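Local coordinates for terminal uridylyltransferase 1 (Trypanosoma brucei, PDB 5HZD), which catalyses the addition of uridines from UTP to the 3' hydroxyl of guide RNAs, ribosomal RNAs and some mRNAs in the trypanosome mitochondrion, at residues 101-106 and 130-135; 85-90 and 371-376; 126-131 and 287-292; 142-147 and 167-172. One frame throughout, in Å; residues are numbered along the deposited sequence. Where two conformers were deposited one is given.

Contact 1: residues 101-106 and 130-135; sequences HDKARV and DVDAME
His101 and Lys103 reach from one turn to the carboxylates of Asp130 and Asp132. The His101 ring and the Asp130 side chain cross at about a right angle, with ring and carboxylate planes 43° apart. His101 NE2 gives its N-H, nearly in the ring plane, to Asp130 OD2 at 2.7 Å, and the bond is close to straight (166°). OD2 is met on its anti side. The other oxygen faces its own helix: Asp130 OD1, approached from above the carboxylate plane, accepts from Ala133 N at 3.0 Å and so caps the helix 131-135 at its first turn. With both oxygens engaged, the buried carboxylate is held against rotation. Lys103 lays its CB alongside, 3.6 Å from Asp130 OD2. Farther out the lysine chain bends at chi3 (72°), which swings NZ across to Asp132, where it forms a salt bridge to Asp132 OD2 at 2.6 Å, meeting that oxygen's anti lone pair. This ion pair lies on the exposed side of the contact, while a water donates to Lys103 O and accepts from Val131 N, its oxygen 2.8 Å from that nitrogen. The type I turn from His101 to Ala104 follows the helix 80-100 and leads into the edge strand 105-109, whose Arg105 pairs with Val129 of the strand 124-129; Trp139 packs against both His101 and Asp130, beside the short helix 131-135.

Contact 2: residues 85-90 and 371-376; sequences EAHRAR and FDPRYT
Asp372 OD1 takes the side-chain N-H of Arg90 NE at 2.7 Å, a salt bridge bent to 144° at the hydrogen, with the donor well above the carboxylate plane. Arg90 CG lies anti to the backbone N, and a bend at chi3 turns the guanidinium across the aspartate, the two planes 64° apart. Phe371 CB sits over one guanidinium face, toward its rim. A water ties the second oxygen in: it donates to Asp372 OD2 at 2.7 Å and to His87 O, and accepts from Arg90 NH2. The aspartate also stacks on His87. Its CB stands 3.4 Å from the centroid of the His87 ring, almost on the ring normal, a CH-pi contact, and the carboxylate plane is only 13° from that of the ring. At the ring edge His87 NE2 donates to Pro373 O at 2.8 Å, which fixes the flip of the imidazole. Arg90 NH1 has further partners in Glu94 and Val106 O. The loop before helix 385-409 is thus clamped to helix 80-100, which packs against the sheet of the nucleotidyltransferase palm; the side chain of Arg90 lies about 7 Å from that of Ile124, which probably contributes to the UTP site.

Contact 3: residues 126-131 and 287-292; sequences FAVVDV and LSFRAF
Val128 packs on Leu287 and Phe289 where two parallel strands of the palm sheet run side by side, the central sheet of the nucleotidyltransferase fold. From Val128 CB outward, CB itself lies 3.9 Å from Phe289 CD1, the valine and the phenylalanine side by side and pointing the same way. CG1, anti to the backbone N (chi1 175°), brushes the same ring atom at longer range, whereas CG2 turns to Leu287 CD2 at 3.8 Å. Helices 80-100 and 143-156 cover this face, Val97 touching Val128 and Ile150 touching both Leu287 and Phe289. Ala127 and Ser288 point to the other face, where the side chain of Ala127 lies about 4 Å from that of Ile294, a UTP-binding residue. Asp286, probably important for catalysis, directly precedes Leu287. Beyond Ser288 the second segment leaves the strand pairing; Val129 CG2 then meets the loop loosely, 4.5 Å from Ala291 CB, and Ala127 CB rests 3.5 Å from Arg290 O. Two backbone bonds hold the register: Val128 N donates to Ser288 O at 2.8 Å, and Ser288 N donates to Phe126 O at 2.9 Å.

Contact 4: residues 142-147 and 167-172; sequences LEKNAV and ISHARV
The loop that links strands 164-167 and 174-177 at the edge of the palm sheet packs on the first turns of the helix 143-156, chiefly through Lys144. Its chain runs out extended from CG, which is anti to the backbone N (chi1 168°), and passes along the loop: CG lies 3.7 Å from Ser168 CB, and CD 3.4 Å from His169 CE1. A bend at chi4 then brings NZ to His169 NE2, to which it donates at 3.0 Å. The donor lies 35° out of the imidazole plane, so it reaches NE2 at a slant. Farther along the helix, Val147 CG1 rests 4.0 Å from Ser168 CB. Glu143 only grazes Val172; its OE2 is bound by Arg290 in a salt bridge. The loop also carries Arg171, which probably binds RNA. The helix 143-156 thus packs on the connection of the hairpin formed by strands 164-167 and 174-177, at the edge of the nucleotidyltransferase palm.

Overall arrangement
Of the segments in contact, 85-90 on helix 80-100 is the first along the chain. It meets 371-376, so contact 2 spans the longest loop, holds the other three within it, and ties that helix to the loop before helix 385-409. Contact 1 is the first to close, joining the turn before strand 105-109 to helix 131-135. Contact 3 opens where contact 1 closes, its segment 126-131 sharing Asp130 and Val131 with 130-135, and closes at 287-292. Within that span contact 4 ties helix 143-156 to the loop between strands 164-167 and 174-177. Contacts 1 and 3 meet along strands 105-109 and 124-129; Arg290 and Glu143 connect contacts 3 and 4, and Arg90 touches both Val106 and Phe126.

Contact 1: residues 101-106 and 130-135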
loop_
_atom_site.group_PDB
_atom_site.type_symbol
_atom_site.label_atom_id
_atom_site.label_comp_id
_atom_site.label_asym_id
_atom_site.label_seq_id
_atom_site.Cartn_x
_atom_site.Cartn_y
_atom_site.Cartn_z
ATOM N N HIS A 101 -21.859 -10.318 -7.339
ATOM C CA HIS A 101 -22.084 -11.116 -6.144
ATOM C C HIS A 101 -22.704 -10.239 -5.073
ATOM O O HIS A 101 -22.034 -9.398 -4.489
ATOM C CB HIS A 101 -20.755 -11.679 -5.648
ATOM C CG HIS A 101 -20.912 -12.708 -4.588
ATOM N ND1 HIS A 101 -21.388 -13.975 -4.850
ATOM C CD2 HIS A 101 -20.678 -12.655 -3.257
ATOM C CE1 HIS A 101 -21.427 -14.664 -3.723
ATOM N NE2 HIS A 101 -21.005 -13.885 -2.743
ATOM N N ASP A 102 -24.005 -10.430 -4.820
ATOM C CA ASP A 102 -24.734 -9.473 -4.001
ATOM C C ASP A 102 -24.186 -9.278 -2.596
ATOM O O ASP A 102 -24.299 -8.182 -2.015
ATOM C CB ASP A 102 -26.224 -9.836 -3.915
ATOM C CG ASP A 102 -26.997 -8.823 -3.110
ATOM O OD1 ASP A 102 -27.080 -7.653 -3.577
ATOM O OD2 ASP A 102 -27.474 -9.184 -1.995
ATOM N N LYS A 103 -23.565 -10.316 -2.055
ATOM C CA LYS A 103 -23.089 -10.230 -0.684
ATOM C C LYS A 103 -21.637 -9.751 -0.577
ATOM O O LYS A 103 -21.132 -9.591 0.525
ATOM C CB LYS A 103 -23.229 -11.577 -0.004
ATOM C CG LYS A 103 -24.698 -11.902 0.309
ATOM C CD LYS A 103 -24.824 -13.271 0.913
ATOM C CE LYS A 103 -24.279 -13.268 2.328
ATOM N NZ LYS A 103 -24.563 -14.560 3.022
ATOM N N ALA A 104 -20.984 -9.531 -1.708
ATOM C CA ALA A 104 -19.650 -8.940 -1.680
ATOM C C ALA A 104 -19.667 -7.492 -1.186
ATOM O O ALA A 104 -20.568 -6.709 -1.522
ATOM C CB ALA A 104 -19.029 -8.995 -3.043
ATOM N N ARG A 105 -18.635 -7.132 -0.417
ATOM C CA ARG A 105 -18.437 -5.762 0.024
ATOM C C ARG A 105 -17.007 -5.365 -0.285
ATOM O O ARG A 105 -16.142 -6.225 -0.467
ATOM C CB ARG A 105 -18.749 -5.603 1.520
ATOM C CG ARG A 105 -20.229 -5.901 1.865
ATOM C CD ARG A 105 -21.154 -4.899 1.197
ATOM N NE ARG A 105 -22.558 -5.150 1.588
ATOM C CZ ARG A 105 -23.379 -5.991 0.958
ATOM N NH1 ARG A 105 -22.969 -6.670 -0.099
ATOM N NH2 ARG A 105 -24.618 -6.169 1.405
ATOM N N VAL A 106 -16.773 -4.066 -0.383
ATOM C CA VAL A 106 -15.472 -3.553 -0.813
ATOM C C VAL A 106 -14.767 -2.918 0.382
ATOM O O VAL A 106 -15.342 -2.089 1.081
ATOM C CB VAL A 106 -15.634 -2.510 -1.958
ATOM C CG1 VAL A 106 -14.249 -1.932 -2.381
ATOM C CG2 VAL A 106 -16.287 -3.167 -3.193
ATOM N N ASP A 130 -16.886 -11.390 0.437
ATOM C CA ASP A 130 -18.144 -11.808 1.051
ATOM C C ASP A 130 -17.748 -12.404 2.390
ATOM O O ASP A 130 -17.204 -13.522 2.453
ATOM C CB ASP A 130 -18.802 -12.868 0.144
ATOM C CG ASP A 130 -20.061 -13.512 0.743
ATOM O OD1 ASP A 130 -20.312 -13.438 1.971
ATOM O OD2 ASP A 130 -20.798 -14.187 -0.025
ATOM N N VAL A 131 -18.042 -11.655 3.446
ATOM C CA VAL A 131 -17.598 -12.011 4.798
ATOM C C VAL A 131 -18.230 -13.312 5.295
ATOM O O VAL A 131 -17.512 -14.153 5.854
ATOM C CB VAL A 131 -17.834 -10.855 5.757
ATOM C CG1 VAL A 131 -17.557 -11.276 7.224
ATOM C CG2 VAL A 131 -16.932 -9.690 5.362
ATOM N N ASP A 132 -19.533 -13.497 5.079
ATOM C CA ASP A 132 -20.197 -14.759 5.406
ATOM C C ASP A 132 -19.462 -15.927 4.750
ATOM O O ASP A 132 -19.179 -16.942 5.401
ATOM C CB ASP A 132 -21.646 -14.766 4.903
ATOM C CG ASP A 132 -22.572 -13.945 5.760
ATOM O OD1 ASP A 132 -22.129 -13.479 6.830
ATOM O OD2 ASP A 132 -23.759 -13.785 5.372
ATOM N N ALA A 133 -19.152 -15.783 3.461
ATOM C CA ALA A 133 -18.503 -16.874 2.736
ATOM C C ALA A 133 -17.102 -17.126 3.272
ATOM O O ALA A 133 -16.705 -18.289 3.432
ATOM C CB ALA A 133 -18.445 -16.582 1.241
ATOM N N MET A 134 -16.375 -16.054 3.575
ATOM C CA MET A 134 -15.036 -16.184 4.131
ATOM C C MET A 134 -15.100 -16.979 5.432
ATOM O O MET A 134 -14.270 -17.854 5.683
ATOM C CB MET A 134 -14.435 -14.808 4.396
ATOM C CG MET A 134 -13.158 -14.842 5.208
ATOM S SD MET A 134 -12.420 -13.214 5.193
ATOM C CE MET A 134 -11.183 -13.324 6.494
ATOM N N GLU A 135 -16.110 -16.691 6.254
ATOM C CA GLU A 135 -16.263 -17.400 7.526
ATOM C C GLU A 135 -16.539 -18.898 7.345
ATOM O O GLU A 135 -16.113 -19.714 8.180
ATOM C CB GLU A 135 -17.316 -16.723 8.402
ATOM C CG GLU A 135 -16.864 -15.314 8.869
ATOM C CD GLU A 135 -15.719 -15.376 9.863
ATOM O OE1 GLU A 135 -15.889 -16.041 10.909
ATOM O OE2 GLU A 135 -14.654 -14.773 9.605
HETATM O O HOH W 1 -19.319 -9.146 3.053
#

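Contact 2: residues 85-90 and 371-376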
loop_
_atom_site.group_PDB
_atom_site.type_symbol
_atom_site.label_atom_id
_atom_site.label_comp_id
_atom_site.label_asym_id
_atom_site.label_seq_id
_atom_site.Cartn_x
_atom_site.Cartn_y
_atom_site.Cartn_z
ATOM N N GLU A 85 -12.842 11.433 -1.184
ATOM C CA GLU A 85 -12.959 11.033 -2.572
ATOM C C GLU A 85 -12.719 9.548 -2.767
ATOM O O GLU A 85 -13.417 8.907 -3.573
ATOM C CB GLU A 85 -12.008 11.815 -3.477
ATOM C CG GLU A 85 -12.357 13.275 -3.533
ATOM C CD GLU A 85 -11.360 14.086 -4.362
ATOM O OE1 GLU A 85 -10.631 13.478 -5.178
ATOM O OE2 GLU A 85 -11.312 15.332 -4.161
ATOM N N ALA A 86 -11.751 8.985 -2.026
ATOM C CA ALA A 86 -11.526 7.534 -2.061
ATOM C C ALA A 86 -12.732 6.776 -1.469
ATOM O O ALA A 86 -13.102 5.717 -1.965
ATOM C CB ALA A 86 -10.208 7.148 -1.310
ATOM N N HIS A 87 -13.332 7.323 -0.418
ATOM C CA HIS A 87 -14.548 6.736 0.153
ATOM C C HIS A 87 -15.662 6.650 -0.889
ATOM O O HIS A 87 -16.380 5.636 -0.984
ATOM C CB HIS A 87 -15.067 7.529 1.345
ATOM C CG HIS A 87 -14.139 7.568 2.522
ATOM N ND1 HIS A 87 -14.468 8.240 3.675
ATOM C CD2 HIS A 87 -12.930 6.999 2.739
ATOM C CE1 HIS A 87 -13.486 8.104 4.551
ATOM N NE2 HIS A 87 -12.542 7.365 4.011
ATOM N N ARG A 88 -15.835 7.716 -1.655
ATOM C CA ARG A 88 -16.876 7.703 -2.672
ATOM C C ARG A 88 -16.547 6.685 -3.755
ATOM O O ARG A 88 -17.438 5.947 -4.229
ATOM C CB ARG A 88 -17.063 9.093 -3.249
ATOM C CG ARG A 88 -17.602 10.045 -2.192
ATOM C CD ARG A 88 -18.173 11.330 -2.748
ATOM N NE ARG A 88 -17.119 12.212 -3.211
ATOM C CZ ARG A 88 -16.454 13.069 -2.445
ATOM N NH1 ARG A 88 -16.740 13.197 -1.145
ATOM N NH2 ARG A 88 -15.502 13.819 -2.992
ATOM N N ALA A 89 -15.277 6.626 -4.179
ATOM C CA ALA A 89 -14.895 5.624 -5.165
ATOM C C ALA A 89 -15.179 4.202 -4.694
ATOM O O ALA A 89 -15.628 3.355 -5.469
ATOM C CB ALA A 89 -13.400 5.778 -5.555
ATOM N N ARG A 90 -14.925 3.941 -3.408
ATOM C CA ARG A 90 -15.171 2.625 -2.823
ATOM C C ARG A 90 -16.656 2.287 -2.913
ATOM O O ARG A 90 -17.010 1.180 -3.293
ATOM C CB ARG A 90 -14.756 2.612 -1.330
ATOM C CG ARG A 90 -14.736 1.199 -0.710
ATOM C CD ARG A 90 -14.940 1.246 0.822
ATOM N NE ARG A 90 -16.225 1.876 1.061
ATOM C CZ ARG A 90 -17.373 1.230 0.974
ATOM N NH1 ARG A 90 -17.380 -0.094 0.728
ATOM N NH2 ARG A 90 -18.505 1.907 1.117
ATOM N N PHE A 371 -14.488 0.158 6.451
ATOM C CA PHE A 371 -14.418 0.025 5.000
ATOM C C PHE A 371 -13.818 1.277 4.366
ATOM O O PHE A 371 -12.964 1.176 3.459
ATOM C CB PHE A 371 -15.836 -0.211 4.434
ATOM C CG PHE A 371 -16.518 -1.452 4.973
ATOM C CD1 PHE A 371 -17.288 -1.382 6.124
ATOM C CD2 PHE A 371 -16.412 -2.658 4.307
ATOM C CE1 PHE A 371 -17.923 -2.519 6.627
ATOM C CE2 PHE A 371 -17.060 -3.799 4.807
ATOM C CZ PHE A 371 -17.800 -3.723 5.945
ATOM N N ASP A 372 -14.285 2.427 4.869
ATOM C CA ASP A 372 -13.766 3.750 4.499
ATOM C C ASP A 372 -12.713 4.104 5.550
ATOM O O ASP A 372 -13.053 4.285 6.724
ATOM C CB ASP A 372 -14.902 4.758 4.533
ATOM C CG ASP A 372 -15.834 4.638 3.332
ATOM O OD1 ASP A 372 -15.362 4.197 2.247
ATOM O OD2 ASP A 372 -17.006 5.025 3.479
ATOM N N PRO A 373 -11.443 4.216 5.143
ATOM C CA PRO A 373 -10.348 4.455 6.101
ATOM C C PRO A 373 -10.543 5.760 6.840
ATOM O O PRO A 373 -10.930 6.784 6.251
ATOM C CB PRO A 373 -9.117 4.516 5.211
ATOM C CG PRO A 373 -9.507 3.622 4.015
ATOM C CD PRO A 373 -10.930 4.024 3.768
ATOM N N ARG A 374 -10.307 5.728 8.148
ATOM C CA ARG A 374 -10.450 6.927 8.967
ATOM C C ARG A 374 -9.284 7.891 8.756
ATOM O O ARG A 374 -8.105 7.473 8.697
ATOM C CB ARG A 374 -10.621 6.535 10.435
ATOM C CG ARG A 374 -12.049 6.011 10.696
ATOM C CD ARG A 374 -12.395 5.948 12.172
ATOM N NE ARG A 374 -11.553 4.975 12.846
ATOM C CZ ARG A 374 -11.074 5.123 14.072
ATOM N NH1 ARG A 374 -11.361 6.217 14.777
ATOM N NH2 ARG A 374 -10.305 4.169 14.593
ATOM N N TYR A 375 -9.626 9.162 8.636
ATOM C CA TYR A 375 -8.639 10.201 8.401
ATOM C C TYR A 375 -8.058 10.714 9.725
ATOM O O TYR A 375 -8.805 11.069 10.644
ATOM C CB TYR A 375 -9.272 11.362 7.603
ATOM C CG TYR A 375 -8.312 12.527 7.429
ATOM C CD1 TYR A 375 -7.317 12.487 6.464
ATOM C CD2 TYR A 375 -8.392 13.643 8.260
ATOM C CE1 TYR A 375 -6.398 13.547 6.338
ATOM C CE2 TYR A 375 -7.508 14.706 8.142
ATOM C CZ TYR A 375 -6.500 14.641 7.168
ATOM O OH TYR A 375 -5.617 15.719 7.089
ATOM N N THR A 376 -6.726 10.751 9.805
ATOM C CA THR A 376 -6.022 11.372 10.925
ATOM C C THR A 376 -4.951 12.294 10.339
ATOM O O THR A 376 -4.071 11.815 9.604
ATOM C CB THR A 376 -5.284 10.301 11.770
ATOM O OG1 THR A 376 -6.228 9.320 12.241
ATOM C CG2 THR A 376 -4.611 10.962 12.957
HETATM O O HOH W 2 -18.116 4.901 1.058
#

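Contact 3: residues 126-131 and 287-292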
loop_
_atom_site.group_PDB
_atom_site.type_symbol
_atom_site.label_atom_id
_atom_site.label_comp_id
_atom_site.label_asym_id
_atom_site.label_seq_id
_atom_site.Cartn_x
_atom_site.Cartn_y
_atom_site.Cartn_z
ATOM N N PHE A 126 -8.293 -2.138 -3.350
ATOM C CA PHE A 126 -9.661 -2.498 -2.983
ATOM C C PHE A 126 -9.703 -4.007 -2.871
ATOM O O PHE A 126 -9.305 -4.712 -3.806
ATOM C CB PHE A 126 -10.646 -2.107 -4.100
ATOM C CG PHE A 126 -10.869 -0.642 -4.270
ATOM C CD1 PHE A 126 -11.437 0.111 -3.249
ATOM C CD2 PHE A 126 -10.654 -0.036 -5.503
ATOM C CE1 PHE A 126 -11.709 1.470 -3.417
ATOM C CE2 PHE A 126 -10.922 1.311 -5.693
ATOM C CZ PHE A 126 -11.461 2.077 -4.665
ATOM N N ALA A 127 -10.175 -4.515 -1.742
ATOM C CA ALA A 127 -10.417 -5.954 -1.588
ATOM C C ALA A 127 -11.917 -6.199 -1.668
ATOM O O ALA A 127 -12.691 -5.500 -1.026
ATOM C CB ALA A 127 -9.938 -6.422 -0.204
ATOM N N VAL A 128 -12.328 -7.206 -2.429
ATOM C CA VAL A 128 -13.756 -7.527 -2.586
ATOM C C VAL A 128 -14.002 -8.860 -1.888
ATOM O O VAL A 128 -13.485 -9.885 -2.317
ATOM C CB VAL A 128 -14.079 -7.666 -4.097
ATOM C CG1 VAL A 128 -15.543 -8.127 -4.314
ATOM C CG2 VAL A 128 -13.802 -6.321 -4.817
ATOM N N VAL A 129 -14.796 -8.857 -0.814
ATOM C CA VAL A 129 -14.939 -10.020 0.048
ATOM C C VAL A 129 -16.386 -10.155 0.506
ATOM O O VAL A 129 -17.016 -9.157 0.923
ATOM C CB VAL A 129 -14.071 -9.876 1.337
ATOM C CG1 VAL A 129 -14.224 -11.122 2.237
ATOM C CG2 VAL A 129 -12.597 -9.653 0.956
ATOM N N ASP A 130 -16.886 -11.390 0.437
ATOM C CA ASP A 130 -18.144 -11.808 1.051
ATOM C C ASP A 130 -17.748 -12.404 2.390
ATOM O O ASP A 130 -17.204 -13.522 2.453
ATOM C CB ASP A 130 -18.802 -12.868 0.144
ATOM C CG ASP A 130 -20.061 -13.512 0.743
ATOM O OD1 ASP A 130 -20.312 -13.438 1.971
ATOM O OD2 ASP A 130 -20.798 -14.187 -0.025
ATOM N N VAL A 131 -18.042 -11.655 3.446
ATOM C CA VAL A 131 -17.598 -12.011 4.798
ATOM C C VAL A 131 -18.230 -13.312 5.295
ATOM O O VAL A 131 -17.512 -14.153 5.854
ATOM C CB VAL A 131 -17.834 -10.855 5.757
ATOM C CG1 VAL A 131 -17.557 -11.276 7.224
ATOM C CG2 VAL A 131 -16.932 -9.690 5.362
ATOM N N LEU A 287 -7.696 -4.041 -7.754
ATOM C CA LEU A 287 -8.846 -4.747 -7.180
ATOM C C LEU A 287 -8.508 -6.234 -7.017
ATOM O O LEU A 287 -8.138 -6.908 -7.964
ATOM C CB LEU A 287 -10.057 -4.517 -8.104
ATOM C CG LEU A 287 -11.427 -5.046 -7.686
ATOM C CD1 LEU A 287 -12.483 -4.437 -8.566
ATOM C CD2 LEU A 287 -11.498 -6.572 -7.772
ATOM N N SER A 288 -8.612 -6.732 -5.790
ATOM C CA SER A 288 -8.320 -8.117 -5.468
ATOM C C SER A 288 -9.439 -8.699 -4.640
ATOM O O SER A 288 -10.386 -7.983 -4.269
ATOM C CB SER A 288 -7.003 -8.201 -4.689
ATOM O OG SER A 288 -7.065 -7.377 -3.519
ATOM N N PHE A 289 -9.332 -9.999 -4.349
ATOM C CA PHE A 289 -10.451 -10.730 -3.761
ATOM C C PHE A 289 -10.114 -11.392 -2.438
ATOM O O PHE A 289 -10.896 -12.196 -1.911
ATOM C CB PHE A 289 -10.967 -11.772 -4.763
ATOM C CG PHE A 289 -11.463 -11.168 -6.037
ATOM C CD1 PHE A 289 -12.763 -10.683 -6.123
ATOM C CD2 PHE A 289 -10.614 -11.026 -7.137
ATOM C CE1 PHE A 289 -13.246 -10.105 -7.281
ATOM C CE2 PHE A 289 -11.082 -10.437 -8.295
ATOM C CZ PHE A 289 -12.388 -9.972 -8.373
ATOM N N ARG A 290 -8.939 -11.063 -1.911
ATOM C CA ARG A 290 -8.486 -11.669 -0.664
ATOM C C ARG A 290 -8.443 -10.688 0.490
ATOM O O ARG A 290 -8.367 -9.479 0.296
ATOM C CB ARG A 290 -7.086 -12.261 -0.872
ATOM C CG ARG A 290 -7.062 -13.257 -2.033
ATOM C CD ARG A 290 -5.720 -13.955 -2.169
ATOM N NE ARG A 290 -5.704 -14.772 -3.381
ATOM C CZ ARG A 290 -4.678 -15.539 -3.736
ATOM N NH1 ARG A 290 -3.593 -15.577 -2.971
ATOM N NH2 ARG A 290 -4.734 -16.259 -4.847
ATOM N N ALA A 291 -8.469 -11.209 1.710
ATOM C CA ALA A 291 -8.549 -10.355 2.896
ATOM C C ALA A 291 -7.207 -10.050 3.545
ATOM O O ALA A 291 -7.130 -9.159 4.394
ATOM C CB ALA A 291 -9.489 -10.969 3.925
ATOM N N PHE A 292 -6.138 -10.751 3.166
ATOM C CA PHE A 292 -4.893 -10.630 3.923
ATOM C C PHE A 292 -4.342 -9.204 4.005
ATOM O O PHE A 292 -3.814 -8.813 5.048
ATOM C CB PHE A 292 -3.822 -11.623 3.423
ATOM C CG PHE A 292 -3.133 -11.203 2.148
ATOM C CD1 PHE A 292 -1.947 -10.492 2.190
ATOM C CD2 PHE A 292 -3.649 -11.565 0.908
ATOM C CE1 PHE A 292 -1.305 -10.109 1.027
ATOM C CE2 PHE A 292 -2.999 -11.199 -0.266
ATOM C CZ PHE A 292 -1.830 -10.462 -0.200
#

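Contact 4: residues 142-147 and 167-172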
loop_
_atom_site.group_PDB
_atom_site.type_symbol
_atom_site.label_atom_id
_atom_site.label_comp_id
_atom_site.label_asym_id
_atom_site.label_seq_id
_atom_site.Cartn_x
_atom_site.Cartn_y
_atom_site.Cartn_z
ATOM N N LEU A 142 -13.399 -18.773 -7.663
ATOM C CA LEU A 142 -12.249 -18.881 -8.566
ATOM C C LEU A 142 -11.886 -17.520 -9.123
ATOM O O LEU A 142 -12.696 -16.841 -9.782
ATOM C CB LEU A 142 -12.531 -19.886 -9.667
ATOM C CG LEU A 142 -12.336 -21.330 -9.149
ATOM C CD1 LEU A 142 -12.690 -22.309 -10.185
ATOM C CD2 LEU A 142 -10.895 -21.586 -8.703
ATOM N N GLU A 143 -10.680 -17.077 -8.792
ATOM C CA GLU A 143 -10.354 -15.680 -8.993
ATOM C C GLU A 143 -10.161 -15.274 -10.440
ATOM O O GLU A 143 -10.422 -14.121 -10.773
ATOM C CB GLU A 143 -9.137 -15.278 -8.146
ATOM C CG GLU A 143 -9.434 -15.218 -6.657
ATOM C CD GLU A 143 -8.149 -15.320 -5.851
ATOM O OE1 GLU A 143 -7.561 -16.433 -5.830
ATOM O OE2 GLU A 143 -7.750 -14.308 -5.254
ATOM N N LYS A 144 -9.697 -16.190 -11.299
ATOM C CA LYS A 144 -9.577 -15.837 -12.704
ATOM C C LYS A 144 -10.960 -15.443 -13.254
ATOM O O LYS A 144 -11.105 -14.522 -14.082
ATOM C CB LYS A 144 -8.995 -17.018 -13.495
ATOM C CG LYS A 144 -9.091 -16.875 -15.000
ATOM C CD LYS A 144 -8.563 -18.107 -15.737
ATOM C CE LYS A 144 -9.004 -18.100 -17.203
ATOM N NZ LYS A 144 -8.705 -16.802 -17.894
ATOM N N ASN A 145 -11.990 -16.147 -12.783
ATOM C CA ASN A 145 -13.321 -15.864 -13.317
ATOM C C ASN A 145 -13.894 -14.601 -12.719
ATOM O O ASN A 145 -14.584 -13.836 -13.406
ATOM C CB ASN A 145 -14.260 -17.064 -13.092
ATOM C CG ASN A 145 -13.770 -18.276 -13.797
ATOM O OD1 ASN A 145 -13.295 -18.178 -14.924
ATOM N ND2 ASN A 145 -13.861 -19.421 -13.146
ATOM N N ALA A 146 -13.597 -14.353 -11.444
ATOM C CA ALA A 146 -14.011 -13.130 -10.774
ATOM C C ALA A 146 -13.400 -11.918 -11.491
ATOM O O ALA A 146 -14.072 -10.913 -11.752
ATOM C CB ALA A 146 -13.575 -13.169 -9.305
ATOM N N VAL A 147 -12.115 -12.017 -11.826
ATOM C CA VAL A 147 -11.461 -10.928 -12.553
ATOM C C VAL A 147 -12.154 -10.650 -13.880
ATOM O O VAL A 147 -12.420 -9.478 -14.199
ATOM C CB VAL A 147 -9.965 -11.258 -12.828
ATOM C CG1 VAL A 147 -9.407 -10.387 -13.979
ATOM C CG2 VAL A 147 -9.149 -11.101 -11.555
ATOM N N ILE A 167 -5.741 -8.917 -14.833
ATOM C CA ILE A 167 -4.611 -9.830 -14.686
ATOM C C ILE A 167 -5.110 -11.129 -14.094
ATOM O O ILE A 167 -4.962 -11.373 -12.909
ATOM C CB ILE A 167 -3.538 -9.201 -13.785
ATOM C CG1 ILE A 167 -3.244 -7.786 -14.262
ATOM C CG2 ILE A 167 -2.246 -10.024 -13.825
ATOM C CD1 ILE A 167 -2.250 -7.073 -13.410
ATOM N N SER A 168 -5.725 -11.955 -14.926
ATOM C CA SER A 168 -6.470 -13.115 -14.412
ATOM C C SER A 168 -5.548 -14.256 -13.998
ATOM O O SER A 168 -5.959 -15.152 -13.238
ATOM C CB SER A 168 -7.479 -13.588 -15.460
ATOM O OG SER A 168 -6.823 -13.823 -16.694
ATOM N N HIS A 169 -4.299 -14.198 -14.464
ATOM C CA HIS A 169 -3.366 -15.317 -14.307
ATOM C C HIS A 169 -2.128 -15.064 -13.431
ATOM O O HIS A 169 -1.255 -15.920 -13.334
ATOM C CB HIS A 169 -2.961 -15.853 -15.682
ATOM C CG HIS A 169 -4.060 -16.590 -16.385
ATOM N ND1 HIS A 169 -4.315 -17.928 -16.171
ATOM C CD2 HIS A 169 -4.981 -16.173 -17.287
ATOM C CE1 HIS A 169 -5.339 -18.306 -16.916
ATOM N NE2 HIS A 169 -5.762 -17.260 -17.602
ATOM N N ALA A 170 -2.055 -13.907 -12.784
ATOM C CA ALA A 170 -1.022 -13.675 -11.782
ATOM C C ALA A 170 -1.202 -14.654 -10.617
ATOM O O ALA A 170 -2.224 -15.337 -10.529
ATOM C CB ALA A 170 -1.098 -12.266 -11.281
ATOM N N ARG A 171 -0.222 -14.716 -9.718
ATOM C CA ARG A 171 -0.306 -15.613 -8.568
ATOM C C ARG A 171 -1.519 -15.221 -7.733
ATOM O O ARG A 171 -2.228 -16.069 -7.181
ATOM C CB ARG A 171 0.969 -15.520 -7.729
ATOM C CG ARG A 171 1.400 -16.831 -7.083
ATOM C CD ARG A 171 2.573 -16.606 -6.135
ATOM N NE ARG A 171 2.359 -15.437 -5.279
ATOM C CZ ARG A 171 1.679 -15.451 -4.135
ATOM N NH1 ARG A 171 1.137 -16.578 -3.694
ATOM N NH2 ARG A 171 1.541 -14.335 -3.428
ATOM N N VAL A 172 -1.746 -13.915 -7.652
ATOM C CA VAL A 172 -2.961 -13.372 -7.071
ATOM C C VAL A 172 -3.655 -12.618 -8.208
ATOM O O VAL A 172 -3.216 -11.529 -8.576
ATOM C CB VAL A 172 -2.651 -12.404 -5.915
ATOM C CG1 VAL A 172 -3.928 -11.935 -5.261
ATOM C CG2 VAL A 172 -1.756 -13.076 -4.874
#